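Local coordinates for protein PatF (Prochloron didemni, PDB 4BG2) that is a prenyltransferase-like protein that probably takes part in the biosynthesis of patellamides, which are cyanobactin natural products, at residues T284-E287 / L288-R292; P30-P33 / L34-E38; K214-S217 / R218-S222. All blocks are in the same frame, centred on the assembly; numbering follows the deposited sequence.

All three contacts are local and sit where a short helix starts, but their surroundings differ. Contacts 1 and 3 adjoin, with centres about 12 Å apart: Glu285 of contact 1 packs on Leu216 and Val220 of contact 3, and Leu288 also lies against Val220, which joins helix 285-288 to helix 218-223. Both rely on hydroxyl N-caps, Thr284 and Ser217; contact 3 is a surface contact, whereas contact 1 is partly buried and adds a salt bridge. Contact 2, with its centre about 33 Å from that of contact 1, is also partly buried; there the N-cap is Pro33, which follows a cis peptide bond and offers no capping hydroxyl, and Pro33 and Phe37 meet barrel strands.

Contact 1: residues T284-E287 / L288-R292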
loop_
_atom_site.group_PDB
_atom_site.type_symbol
_atom_site.label_atom_id
_atom_site.label_comp_id
_atom_site.label_asym_id
_atom_site.label_seq_id
_atom_site.Cartn_x
_atom_site.Cartn_y
_atom_site.Cartn_z
ATOM N N THR A 284 3.380 3.026 -13.651
ATOM C CA THR A 284 2.475 3.790 -14.514
ATOM C C THR A 284 2.361 3.146 -15.910
ATOM O O THR A 284 3.245 2.413 -16.346
ATOM C CB THR A 284 2.941 5.234 -14.716
ATOM O OG1 THR A 284 4.192 5.215 -15.379
ATOM C CG2 THR A 284 3.056 5.976 -13.373
ATOM N N GLU A 285 1.260 3.427 -16.586
ATOM C CA GLU A 285 1.077 3.041 -17.993
ATOM C C GLU A 285 2.296 3.427 -18.826
ATOM O O GLU A 285 2.831 2.606 -19.569
ATOM C CB GLU A 285 -0.152 3.747 -18.570
ATOM C CG GLU A 285 -0.629 3.178 -19.909
ATOM C CD GLU A 285 -1.858 3.887 -20.435
ATOM O OE1 GLU A 285 -2.146 5.029 -20.001
ATOM O OE2 GLU A 285 -2.548 3.308 -21.286
ATOM N N THR A 286 2.706 4.692 -18.680
ATOM C CA THR A 286 3.846 5.261 -19.397
ATOM C C THR A 286 5.124 4.457 -19.175
ATOM O O THR A 286 5.847 4.184 -20.105
ATOM C CB THR A 286 4.101 6.713 -18.925
ATOM O OG1 THR A 286 3.005 7.546 -19.332
ATOM C CG2 THR A 286 5.423 7.267 -19.510
ATOM N N GLU A 287 5.400 4.088 -17.926
ATOM C CA GLU A 287 6.622 3.348 -17.622
ATOM C C GLU A 287 6.558 1.908 -18.127
ATOM O O GLU A 287 7.594 1.307 -18.406
ATOM C CB GLU A 287 6.925 3.389 -16.134
ATOM C CG GLU A 287 8.200 2.657 -15.738
ATOM C CD GLU A 287 9.474 3.390 -16.142
ATOM O OE1 GLU A 287 9.436 4.620 -16.375
ATOM O OE2 GLU A 287 10.517 2.716 -16.227
ATOM N N LEU A 288 5.358 1.348 -18.219
ATOM C CA LEU A 288 5.167 0.001 -18.786
ATOM C C LEU A 288 5.447 -0.085 -20.283
ATOM O O LEU A 288 5.683 -1.171 -20.793
ATOM C CB LEU A 288 3.740 -0.497 -18.581
ATOM C CG LEU A 288 3.493 -1.577 -17.544
ATOM C CD1 LEU A 288 2.052 -2.054 -17.708
ATOM C CD2 LEU A 288 4.463 -2.756 -17.661
ATOM N N GLU A 289 5.396 1.045 -20.980
ATOM C CA GLU A 289 5.654 1.067 -22.415
ATOM C C GLU A 289 7.135 0.832 -22.734
ATOM O O GLU A 289 7.479 0.497 -23.866
ATOM C CB GLU A 289 5.218 2.414 -23.022
ATOM C CG GLU A 289 3.724 2.741 -22.990
ATOM C CD GLU A 289 2.836 1.872 -23.900
ATOM O OE1 GLU A 289 2.925 0.626 -23.839
ATOM O OE2 GLU A 289 1.996 2.438 -24.640
ATOM N N LYS A 290 8.007 1.030 -21.746
ATOM C CA LYS A 290 9.455 0.943 -21.938
ATOM C C LYS A 290 9.922 -0.517 -22.041
ATOM O O LYS A 290 9.249 -1.417 -21.569
ATOM C CB LYS A 290 10.202 1.670 -20.796
ATOM C CG LYS A 290 9.957 3.182 -20.663
ATOM C CD LYS A 290 10.441 3.658 -19.290
ATOM C CE LYS A 290 10.816 5.137 -19.176
ATOM N NZ LYS A 290 9.712 6.072 -19.522
ATOM N N SER A 291 11.076 -0.742 -22.670
ATOM C CA SER A 291 11.639 -2.096 -22.807
ATOM C C SER A 291 11.994 -2.711 -21.439
ATOM O O SER A 291 11.968 -3.938 -21.246
ATOM C CB SER A 291 12.877 -2.083 -23.721
ATOM O OG SER A 291 13.977 -1.416 -23.114
ATOM N N ARG A 292 12.313 -1.849 -20.485
ATOM C CA ARG A 292 12.746 -2.281 -19.180
ATOM C C ARG A 292 12.166 -1.333 -18.136
ATOM O O ARG A 292 12.119 -0.114 -18.362
ATOM C CB ARG A 292 14.268 -2.237 -19.201
ATOM C CG ARG A 292 14.980 -2.979 -18.096
ATOM C CD ARG A 292 16.483 -2.919 -18.347
ATOM N NE ARG A 292 16.849 -3.839 -19.426
ATOM C CZ ARG A 292 16.977 -5.164 -19.297
ATOM N NH1 ARG A 292 16.780 -5.763 -18.125
ATOM N NH2 ARG A 292 17.299 -5.902 -20.357
#
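Thr284 O accepts the backbone N-H of Leu288 at 3.0 Å, closing a single helical turn across the junction of 284-287 and 288-292. One residue on, the turn already tightens: Glu289 N binds Thr286 O at 3.3 Å from well above the carbonyl plane, and its bond to Glu285 O is weak. At the start, the Thr284 side chain caps the turn, its OG1 accepting from Glu287 N at 3.0 Å.

The main side-chain pair is Glu287 with Lys290. CG of Glu287 lies opposite its backbone N (chi1 -179°) and the chain then bends at chi2, which brings the carboxylate beneath the obliquely crossing lysine chain. Lys290 passes over one face of that carboxylate, its CD 3.2 Å from both OE1 and OE2 of Glu287, before NZ forms a long salt bridge to OE1 at 3.5 Å. Other groups hold the carboxylate more firmly, since OE2 accepts from Glu294 N and OE1 from Asn295 ND2. Leu288 packs on Val220 and Ile223 of helix 218-223.

The arrangement is an N-capped helical turn inserted in the connection between antiparallel strands 276-284 and 295-303 of the closed ten-stranded barrel.

Contact 2: residues P30-P33 / L34-E38; sequences PTFP and LPLFE
Leu34 N donates to Thr31 O at 2.9 Å in a fairly straight bond (N-H...O 163°), with the donor only slightly tilted from the carbonyl plane. The bond closes a four-residue turn whose third member, Pro33, follows a cis peptide bond. With the backbone angles of Phe32 and Pro33, this makes 31-34 a type VIa beta turn. CB of Leu34 also rests against Thr31 O, at 3.3 Å, so one carbonyl oxygen receives both the amide and the start of the leucine side chain.

The cis bond brings the Phe32 ring beside its neighbour: CB of Pro33 lies 3.8 Å above one ring face, displaced toward the rim. Farther out, CE2 of Phe32 meets CD1 of Leu36 at 3.4 Å, the methyl arriving obliquely. The two chains converge because CG of Phe32 stands opposite its backbone N (chi1 -175°), while that of Leu36 swings back beside its own N.

Pro33 is the N-cap of helix 34-42, which packs against the outside of the antiparallel barrel, resembling the helix-wrapped barrel of ABBA prenyltransferases. Pro33 O accepts from Phe37 N at 2.9 Å, completing the first helical turn. Pro35 falls within that turn, where its missing N-H costs no helical bond, and its CD packs on Pro30 O at 3.6 Å.

From this start the side chains diverge. Pro33 and Phe37 are buried against strand 116-124, both touching Val123, and Phe37 also reaches Tyr66 and Val68 of strand 60-70. On helix 3-25, Arg20 forms a salt bridge with Glu38 OE1, while Gln23 NE2 donates to its OE2.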
loop_
_atom_site.group_PDB
_atom_site.type_symbol
_atom_site.label_atom_id
_atom_site.label_comp_id
_atom_site.label_asym_id
_atom_site.label_seq_id
_atom_site.Cartn_x
_atom_site.Cartn_y
_atom_site.Cartn_z
ATOM N N PRO A 30 18.331 2.750 9.833
ATOM C CA PRO A 30 17.219 2.830 10.787
ATOM C C PRO A 30 16.901 4.273 11.183
ATOM O O PRO A 30 16.910 4.623 12.350
ATOM C CB PRO A 30 17.732 2.009 11.980
ATOM C CG PRO A 30 19.212 2.168 11.930
ATOM C CD PRO A 30 19.573 2.275 10.472
ATOM N N THR A 31 16.628 5.097 10.183
ATOM C CA THR A 31 16.319 6.502 10.355
ATOM C C THR A 31 14.876 6.667 10.851
ATOM O O THR A 31 14.003 5.864 10.527
ATOM C CB THR A 31 16.480 7.207 8.988
ATOM O OG1 THR A 31 17.800 6.945 8.488
ATOM C CG2 THR A 31 16.262 8.705 9.075
ATOM N N PHE A 32 14.650 7.704 11.646
ATOM C CA PHE A 32 13.315 8.145 12.000
ATOM C C PHE A 32 12.431 8.100 10.760
ATOM O O PHE A 32 12.844 8.594 9.709
ATOM C CB PHE A 32 13.362 9.585 12.520
ATOM C CG PHE A 32 12.050 10.080 13.011
ATOM C CD1 PHE A 32 11.147 10.690 12.152
ATOM C CD2 PHE A 32 11.700 9.897 14.332
ATOM C CE1 PHE A 32 9.901 11.111 12.612
ATOM C CE2 PHE A 32 10.471 10.324 14.802
ATOM C CZ PHE A 32 9.569 10.932 13.945
ATOM N N PRO A 33 11.208 7.541 10.868
ATOM C CA PRO A 33 10.494 7.010 12.019
ATOM C C PRO A 33 10.502 5.479 12.145
ATOM O O PRO A 33 9.630 4.901 12.817
ATOM C CB PRO A 33 9.074 7.471 11.744
ATOM C CG PRO A 33 8.968 7.288 10.258
ATOM C CD PRO A 33 10.335 7.541 9.683
ATOM N N LEU A 34 11.506 4.829 11.581
ATOM C CA LEU A 34 11.531 3.370 11.565
ATOM C C LEU A 34 11.583 2.692 12.935
ATOM O O LEU A 34 10.798 1.782 13.185
ATOM C CB LEU A 34 12.651 2.885 10.659
ATOM C CG LEU A 34 12.664 1.432 10.195
ATOM C CD1 LEU A 34 11.266 0.836 10.030
ATOM C CD2 LEU A 34 13.431 1.368 8.869
ATOM N N PRO A 35 12.476 3.124 13.837
ATOM C CA PRO A 35 12.374 2.562 15.199
ATOM C C PRO A 35 11.003 2.690 15.851
ATOM O O PRO A 35 10.507 1.722 16.430
ATOM C CB PRO A 35 13.427 3.354 15.991
ATOM C CG PRO A 35 14.432 3.761 14.972
ATOM C CD PRO A 35 13.655 4.005 13.695
ATOM N N LEU A 36 10.391 3.870 15.765
ATOM C CA LEU A 36 9.024 4.078 16.278
ATOM C C LEU A 36 8.018 3.136 15.601
ATOM O O LEU A 36 7.117 2.605 16.252
ATOM C CB LEU A 36 8.554 5.518 16.033
ATOM C CG LEU A 36 8.950 6.617 17.019
ATOM C CD1 LEU A 36 8.564 7.973 16.449
ATOM C CD2 LEU A 36 8.266 6.382 18.360
ATOM N N PHE A 37 8.150 2.949 14.290
ATOM C CA PHE A 37 7.232 2.090 13.580
ATOM C C PHE A 37 7.307 0.640 14.059
ATOM O O PHE A 37 6.276 -0.038 14.232
ATOM C CB PHE A 37 7.524 2.139 12.096
ATOM C CG PHE A 37 6.569 1.352 11.296
ATOM C CD1 PHE A 37 5.228 1.736 11.217
ATOM C CD2 PHE A 37 6.970 0.200 10.653
ATOM C CE1 PHE A 37 4.331 1.012 10.466
ATOM C CE2 PHE A 37 6.068 -0.534 9.910
ATOM C CZ PHE A 37 4.755 -0.129 9.822
ATOM N N GLU A 38 8.521 0.181 14.339
ATOM C CA GLU A 38 8.732 -1.168 14.836
ATOM C C GLU A 38 8.003 -1.358 16.170
ATOM O O GLU A 38 7.335 -2.375 16.388
ATOM C CB GLU A 38 10.236 -1.448 14.980
ATOM C CG GLU A 38 10.979 -1.537 13.647
ATOM C CD GLU A 38 12.489 -1.780 13.789
ATOM O OE1 GLU A 38 13.003 -1.829 14.923
ATOM O OE2 GLU A 38 13.177 -1.949 12.753
#

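Contact 3: residues K214-S217 / R218-S222; sequences KNLS and RKVNS
Ser217 and Asn221 meet at the mouth of helix 218-223 from two directions, the serine as N-cap and the asparagine reaching back from the end of the first turn. The hydroxyl of Ser217 is folded in between its own backbone N and carbonyl carbon (chi1 72°), the position from which OG can accept the N-H of Val220; that bond, Val220 N to Ser217 OG, is 3.1 Å long and nearly straight at 171°.

The carbonyl O of Ser217 takes two donors, both from Asn221. Asn221 N comes in to Ser217 O at 2.9 Å with the usual helical geometry. Asn221 ND2, at 3.1 Å from Ser217 O, descends from above the carbonyl plane, while the accepting oxygen lies close to the plane of the asparagine amide. The same ND2 also donates to Thr212 O of helix 206-215, so the amide bridges the end of one helix and the start of the next.

Leu216, where the chain leaves helix 206-215, turns its apolar chain toward Val220. The pair approach at a slant, and the valine methyl CG1 is also 3.9 Å from CB of the leucine. Glu285 of the adjoining helix 285-288 packs against both residues, and Leu288 against the valine. Of the valine's two methyls, CG2 lies 3.5 Å from the capping OG of Ser217, whereas CG1 touches Leu216 CD1 at 3.7 Å.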
loop_
_atom_site.group_PDB
_atom_site.type_symbol
_atom_site.label_atom_id
_atom_site.label_comp_id
_atom_site.label_asym_id
_atom_site.label_seq_id
_atom_site.Cartn_x
_atom_site.Cartn_y
_atom_site.Cartn_z
ATOM N N LYS A 214 -11.037 0.016 -22.726
ATOM C CA LYS A 214 -11.247 1.177 -23.603
ATOM C C LYS A 214 -10.119 2.197 -23.613
ATOM O O LYS A 214 -9.868 2.827 -24.634
ATOM C CB LYS A 214 -12.541 1.898 -23.224
ATOM C CG LYS A 214 -13.796 1.070 -23.440
ATOM C CD LYS A 214 -14.989 1.737 -22.772
ATOM C CE LYS A 214 -16.296 1.046 -23.131
ATOM N NZ LYS A 214 -17.463 1.765 -22.534
ATOM N N ASN A 215 -9.447 2.388 -22.478
ATOM C CA ASN A 215 -8.580 3.545 -22.342
ATOM C C ASN A 215 -7.094 3.269 -22.185
ATOM O O ASN A 215 -6.296 4.147 -22.451
ATOM C CB ASN A 215 -9.077 4.423 -21.184
ATOM C CG ASN A 215 -10.531 4.832 -21.361
ATOM O OD1 ASN A 215 -10.816 5.887 -21.899
ATOM N ND2 ASN A 215 -11.450 3.977 -20.956
ATOM N N LEU A 216 -6.720 2.097 -21.690
ATOM C CA LEU A 216 -5.335 1.883 -21.316
ATOM C C LEU A 216 -4.600 1.127 -22.415
ATOM O O LEU A 216 -5.217 0.563 -23.303
ATOM C CB LEU A 216 -5.225 1.150 -19.982
ATOM C CG LEU A 216 -5.715 1.915 -18.753
ATOM C CD1 LEU A 216 -5.357 1.145 -17.495
ATOM C CD2 LEU A 216 -5.165 3.342 -18.691
ATOM N N SER A 217 -3.276 1.122 -22.341
ATOM C CA SER A 217 -2.469 0.620 -23.430
ATOM C C SER A 217 -2.668 -0.885 -23.640
ATOM O O SER A 217 -3.168 -1.604 -22.763
ATOM C CB SER A 217 -1.002 0.899 -23.149
ATOM O OG SER A 217 -0.532 0.053 -22.116
ATOM N N ARG A 218 -2.255 -1.356 -24.808
ATOM C CA ARG A 218 -2.284 -2.782 -25.113
ATOM C C ARG A 218 -1.422 -3.561 -24.128
ATOM O O ARG A 218 -1.778 -4.654 -23.702
ATOM C CB ARG A 218 -1.832 -3.028 -26.558
ATOM C CG ARG A 218 -2.839 -2.475 -27.560
ATOM C CD ARG A 218 -2.480 -2.797 -28.992
ATOM N NE ARG A 218 -1.329 -2.016 -29.469
ATOM C CZ ARG A 218 -1.310 -1.242 -30.556
ATOM N NH1 ARG A 218 -2.382 -1.104 -31.334
ATOM N NH2 ARG A 218 -0.192 -0.598 -30.878
ATOM N N LYS A 219 -0.298 -2.979 -23.735
ATOM C CA LYS A 219 0.595 -3.643 -22.795
ATOM C C LYS A 219 -0.095 -3.848 -21.430
ATOM O O LYS A 219 0.008 -4.929 -20.842
ATOM C CB LYS A 219 1.906 -2.859 -22.660
ATOM C CG LYS A 219 2.827 -3.383 -21.570
ATOM C CD LYS A 219 4.037 -4.097 -22.137
ATOM C CE LYS A 219 4.626 -5.081 -21.126
ATOM N NZ LYS A 219 3.710 -6.105 -20.515
ATOM N N VAL A 220 -0.801 -2.829 -20.948
ATOM C CA VAL A 220 -1.638 -2.976 -19.744
ATOM C C VAL A 220 -2.720 -4.032 -19.923
ATOM O O VAL A 220 -2.851 -4.944 -19.095
ATOM C CB VAL A 220 -2.316 -1.651 -19.336
ATOM C CG1 VAL A 220 -3.385 -1.895 -18.270
ATOM C CG2 VAL A 220 -1.266 -0.696 -18.790
ATOM N N ASN A 221 -3.463 -3.935 -21.019
ATOM C CA ASN A 221 -4.504 -4.919 -21.320
ATOM C C ASN A 221 -4.012 -6.347 -21.446
ATOM O O ASN A 221 -4.736 -7.268 -21.086
ATOM C CB ASN A 221 -5.328 -4.510 -22.544
ATOM C CG ASN A 221 -6.451 -3.559 -22.164
ATOM O OD1 ASN A 221 -7.500 -3.998 -21.668
ATOM N ND2 ASN A 221 -6.210 -2.252 -22.313
ATOM N N SER A 222 -2.772 -6.535 -21.885
ATOM C CA SER A 222 -2.252 -7.884 -22.078
ATOM C C SER A 222 -1.810 -8.573 -20.799
ATOM O O SER A 222 -1.694 -9.789 -20.795
ATOM C CB SER A 222 -1.109 -7.896 -23.092
ATOM O OG SER A 222 0.086 -7.472 -22.485
#